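PDB 1ZNP: hypothetical protein Atu3615 from Agrobacterium tumefaciens str. C58, which is of unknown function but belongs to the DUF985 family of the cupin superfamily, whose members share a beta-barrel fold. Local coordinates for residues Q8-E13 and Y44-K49. Residues are numbered along the deposited sequence; the frame is centred on the assembly and turned at random.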
ATOM      1  N   GLN A   8      26.649  -0.622  10.186  1.00 32.74           N
ATOM      2  CA  GLN A   8      27.465  -0.408  11.371  1.00 32.27           C
ATOM      3  C   GLN A   8      27.951   1.022  11.497  1.00 29.65           C
ATOM      4  O   GLN A   8      28.139   1.523  12.606  1.00 28.80           O
ATOM      5  CB  GLN A   8      28.658  -1.362  11.399  1.00 35.89           C
ATOM      6  CG  GLN A   8      28.418  -2.565  12.297  1.00 42.53           C
ATOM      7  CD  GLN A   8      28.199  -2.176  13.769  1.00 47.02           C
ATOM      8  OE1 GLN A   8      27.466  -2.853  14.500  1.00 49.10           O
ATOM      9  NE2 GLN A   8      28.844  -1.095  14.207  1.00 46.52           N
ATOM     10  N   ALA A   9      28.158   1.687  10.370  1.00 25.99           N
ATOM     11  CA  ALA A   9      28.613   3.063  10.425  1.00 24.49           C
ATOM     12  C   ALA A   9      27.441   3.942  10.888  1.00 24.69           C
ATOM     13  O   ALA A   9      27.623   4.900  11.644  1.00 26.08           O
ATOM     14  CB  ALA A   9      29.119   3.499   9.057  1.00 21.61           C
ATOM     15  N   ILE A  10      26.236   3.594  10.449  1.00 24.36           N
ATOM     16  CA  ILE A  10      25.043   4.346  10.825  1.00 23.81           C
ATOM     17  C   ILE A  10      24.752   4.139  12.297  1.00 24.36           C
ATOM     18  O   ILE A  10      24.528   5.097  13.038  1.00 22.49           O
ATOM     19  CB  ILE A  10      23.818   3.898  10.009  1.00 22.04           C
ATOM     20  CG1 ILE A  10      24.041   4.225   8.535  1.00 23.62           C
ATOM     21  CG2 ILE A  10      22.572   4.617  10.505  1.00 21.61           C
ATOM     22  CD1 ILE A  10      23.035   3.598   7.598  1.00 23.87           C
ATOM     23  N   ILE A  11      24.748   2.872  12.704  1.00 24.85           N
ATOM     24  CA  ILE A  11      24.502   2.489  14.092  1.00 26.80           C
ATOM     25  C   ILE A  11      25.465   3.236  15.000  1.00 27.54           C
ATOM     26  O   ILE A  11      25.090   3.742  16.059  1.00 28.36           O
ATOM     27  CB  ILE A  11      24.733   0.975  14.295  1.00 27.79           C
ATOM     28  CG1 ILE A  11      23.586   0.186  13.667  1.00 27.69           C
ATOM     29  CG2 ILE A  11      24.893   0.658  15.769  1.00 27.44           C
ATOM     30  CD1 ILE A  11      23.723  -1.314  13.832  1.00 29.83           C
ATOM     31  N   ARG A  12      26.719   3.292  14.572  1.00 28.50           N
ATOM     32  CA  ARG A  12      27.743   3.971  15.337  1.00 30.40           C
ATOM     33  C   ARG A  12      27.541   5.479  15.335  1.00 29.08           C
ATOM     34  O   ARG A  12      27.550   6.111  16.395  1.00 29.09           O
ATOM     35  CB  ARG A  12      29.132   3.623  14.788  1.00 34.37           C
ATOM     36  CG  ARG A  12      30.238   4.538  15.301  1.00 41.97           C
ATOM     37  CD  ARG A  12      30.243   4.603  16.830  1.00 48.26           C
ATOM     38  NE  ARG A  12      31.026   5.730  17.336  1.00 53.48           N
ATOM     39  CZ  ARG A  12      31.222   5.993  18.626  1.00 54.70           C
ATOM     40  NH1 ARG A  12      30.691   5.207  19.556  1.00 55.67           N
ATOM     41  NH2 ARG A  12      31.947   7.047  18.983  1.00 54.92           N
ATOM     42  N   GLU A  13      27.342   6.053  14.154  1.00 26.07           N
ATOM     43  CA  GLU A  13      27.165   7.489  14.050  1.00 24.98           C
ATOM     44  C   GLU A  13      25.938   8.040  14.752  1.00 24.10           C
ATOM     45  O   GLU A  13      25.996   9.101  15.354  1.00 25.59           O
ATOM     46  CB  GLU A  13      27.136   7.908  12.583  1.00 25.35           C
ATOM     47  CG  GLU A  13      26.972   9.412  12.365  1.00 28.64           C
ATOM     48  CD  GLU A  13      28.124  10.235  12.926  1.00 30.86           C
ATOM     49  OE1 GLU A  13      29.216   9.665  13.162  1.00 32.14           O
ATOM     50  OE2 GLU A  13      27.944  11.458  13.113  1.00 30.95           O
ATOM     51  N   TYR A  44      14.965   7.433  15.114  1.00 18.46           N
ATOM     52  CA  TYR A  44      15.789   7.008  13.989  1.00 16.98           C
ATOM     53  C   TYR A  44      15.631   5.490  14.121  1.00 16.40           C
ATOM     54  O   TYR A  44      15.694   4.965  15.230  1.00 15.19           O
ATOM     55  CB  TYR A  44      17.264   7.400  14.180  1.00 16.80           C
ATOM     56  CG  TYR A  44      17.643   8.765  13.641  1.00 15.38           C
ATOM     57  CD1 TYR A  44      18.573   9.563  14.301  1.00 14.86           C
ATOM     58  CD2 TYR A  44      17.034   9.275  12.499  1.00 15.41           C
ATOM     59  CE1 TYR A  44      18.877  10.848  13.846  1.00 16.21           C
ATOM     60  CE2 TYR A  44      17.328  10.546  12.034  1.00 14.32           C
ATOM     61  CZ  TYR A  44      18.248  11.332  12.710  1.00 16.45           C
ATOM     62  OH  TYR A  44      18.521  12.596  12.246  1.00 13.70           O
ATOM     63  N   TYR A  45      15.396   4.793  13.012  1.00 17.31           N
ATOM     64  CA  TYR A  45      15.209   3.348  13.053  1.00 18.44           C
ATOM     65  C   TYR A  45      15.901   2.694  11.852  1.00 19.63           C
ATOM     66  O   TYR A  45      15.859   3.223  10.739  1.00 20.14           O
ATOM     67  CB  TYR A  45      13.708   3.028  13.041  1.00 18.10           C
ATOM     68  CG  TYR A  45      13.373   1.563  13.211  1.00 20.58           C
ATOM     69  CD1 TYR A  45      13.651   0.893  14.402  1.00 22.44           C
ATOM     70  CD2 TYR A  45      12.748   0.851  12.190  1.00 22.80           C
ATOM     71  CE1 TYR A  45      13.308  -0.460  14.571  1.00 23.51           C
ATOM     72  CE2 TYR A  45      12.404  -0.491  12.348  1.00 23.43           C
ATOM     73  CZ  TYR A  45      12.684  -1.136  13.538  1.00 22.77           C
ATOM     74  OH  TYR A  45      12.322  -2.451  13.697  1.00 24.80           O
ATOM     75  N   LEU A  46      16.521   1.539  12.073  1.00 20.13           N
ATOM     76  CA  LEU A  46      17.238   0.864  11.003  1.00 21.68           C
ATOM     77  C   LEU A  46      17.105  -0.651  10.961  1.00 23.40           C
ATOM     78  O   LEU A  46      17.166  -1.332  11.988  1.00 22.31           O
ATOM     79  CB  LEU A  46      18.728   1.235  11.071  1.00 22.25           C
ATOM     80  CG  LEU A  46      19.657   0.564  10.048  1.00 24.63           C
ATOM     81  CD1 LEU A  46      20.793   1.487   9.675  1.00 26.41           C
ATOM     82  CD2 LEU A  46      20.199  -0.724  10.615  1.00 27.91           C
ATOM     83  N   LEU A  47      16.924  -1.175   9.755  1.00 23.68           N
ATOM     84  CA  LEU A  47      16.834  -2.613   9.555  1.00 26.11           C
ATOM     85  C   LEU A  47      17.937  -2.980   8.567  1.00 26.14           C
ATOM     86  O   LEU A  47      18.355  -2.147   7.777  1.00 25.32           O
ATOM     87  CB  LEU A  47      15.466  -2.995   8.981  1.00 27.11           C
ATOM     88  CG  LEU A  47      14.221  -2.634   9.796  1.00 27.56           C
ATOM     89  CD1 LEU A  47      12.996  -2.934   8.965  1.00 27.42           C
ATOM     90  CD2 LEU A  47      14.180  -3.413  11.098  1.00 27.68           C
ATOM     91  N   GLU A  48      18.423  -4.215   8.627  1.00 29.26           N
ATOM     92  CA  GLU A  48      19.471  -4.664   7.712  1.00 30.85           C
ATOM     93  C   GLU A  48      18.959  -5.941   7.105  1.00 30.72           C
ATOM     94  O   GLU A  48      17.940  -6.463   7.539  1.00 31.37           O
ATOM     95  CB  GLU A  48      20.766  -4.983   8.453  1.00 33.05           C
ATOM     96  CG  GLU A  48      20.999  -4.216   9.732  1.00 37.05           C
ATOM     97  CD  GLU A  48      22.290  -4.628  10.417  1.00 38.54           C
ATOM     98  OE1 GLU A  48      22.487  -4.246  11.590  1.00 39.77           O
ATOM     99  OE2 GLU A  48      23.106  -5.330   9.779  1.00 38.41           O
ATOM    100  N   LYS A  49      19.660  -6.462   6.109  1.00 33.29           N
ATOM    101  CA  LYS A  49      19.216  -7.707   5.513  1.00 36.83           C
ATOM    102  C   LYS A  49      19.187  -8.733   6.626  1.00 37.81           C
ATOM    103  O   LYS A  49      20.107  -8.803   7.442  1.00 36.35           O
ATOM    104  CB  LYS A  49      20.165  -8.178   4.409  1.00 39.21           C
ATOM    105  CG  LYS A  49      19.620  -9.382   3.628  1.00 43.20           C
ATOM    106  CD  LYS A  49      18.259  -9.051   2.978  1.00 46.82           C
ATOM    107  CE  LYS A  49      17.582 -10.291   2.380  1.00 47.72           C
ATOM    108  NZ  LYS A  49      17.217 -11.311   3.423  1.00 48.19           N
TER
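Ile10 and Ile11, consecutive on the short helix 7-14, meet Leu46 and Glu48 respectively on strand 41-48, part of the packing of this N-terminal helix on one face of the cupin beta-sheet. Leu46 and Glu48, two apart on the strand, both direct their CB atoms toward the helix; the closest CA atoms of the two segments are those of Ile11 and Leu46, 8.1 Å apart. No hydrogen bond passes between the segments, so side chains alone make the contact, burying 152 Å² over both sides.

Ile10 makes the apolar contact with Leu46. Its CG2 stands anti to the backbone N while CG1 lies beside that N and anti to the carbonyl carbon (chi1 -64°), and an extended chi2 carries CD1 onward, so both branches converge on one methyl: CG2 and CD1 of Ile10 each lie 3.7 Å from Leu46 CD1. Leu46 CD1 thus sits in the fork of the isoleucine, also 3.9 Å from Ile10 CB, and the two side chains run at a slant to each other. Leu16 touches both partners, and Phe117 and Leu119 of the neighbouring strand 117-124 extend the apolar surroundings of Ile10.

Ile11 works from its far end. Its CB points along the flank of the contact, but CG1 and CD1 form an extended arm (chi2 -179°) that brings the terminal methyl nearer the strand, where Phe24 of strand 24-30 touches both Ile11 and Glu48. The glutamate chain is likewise extended beyond CG and crosses the isoleucine nearly perpendicularly; this is van der Waals contact alone, with Ile11 CD1 3.9 Å from the carboxylate atom OE1 of Glu48.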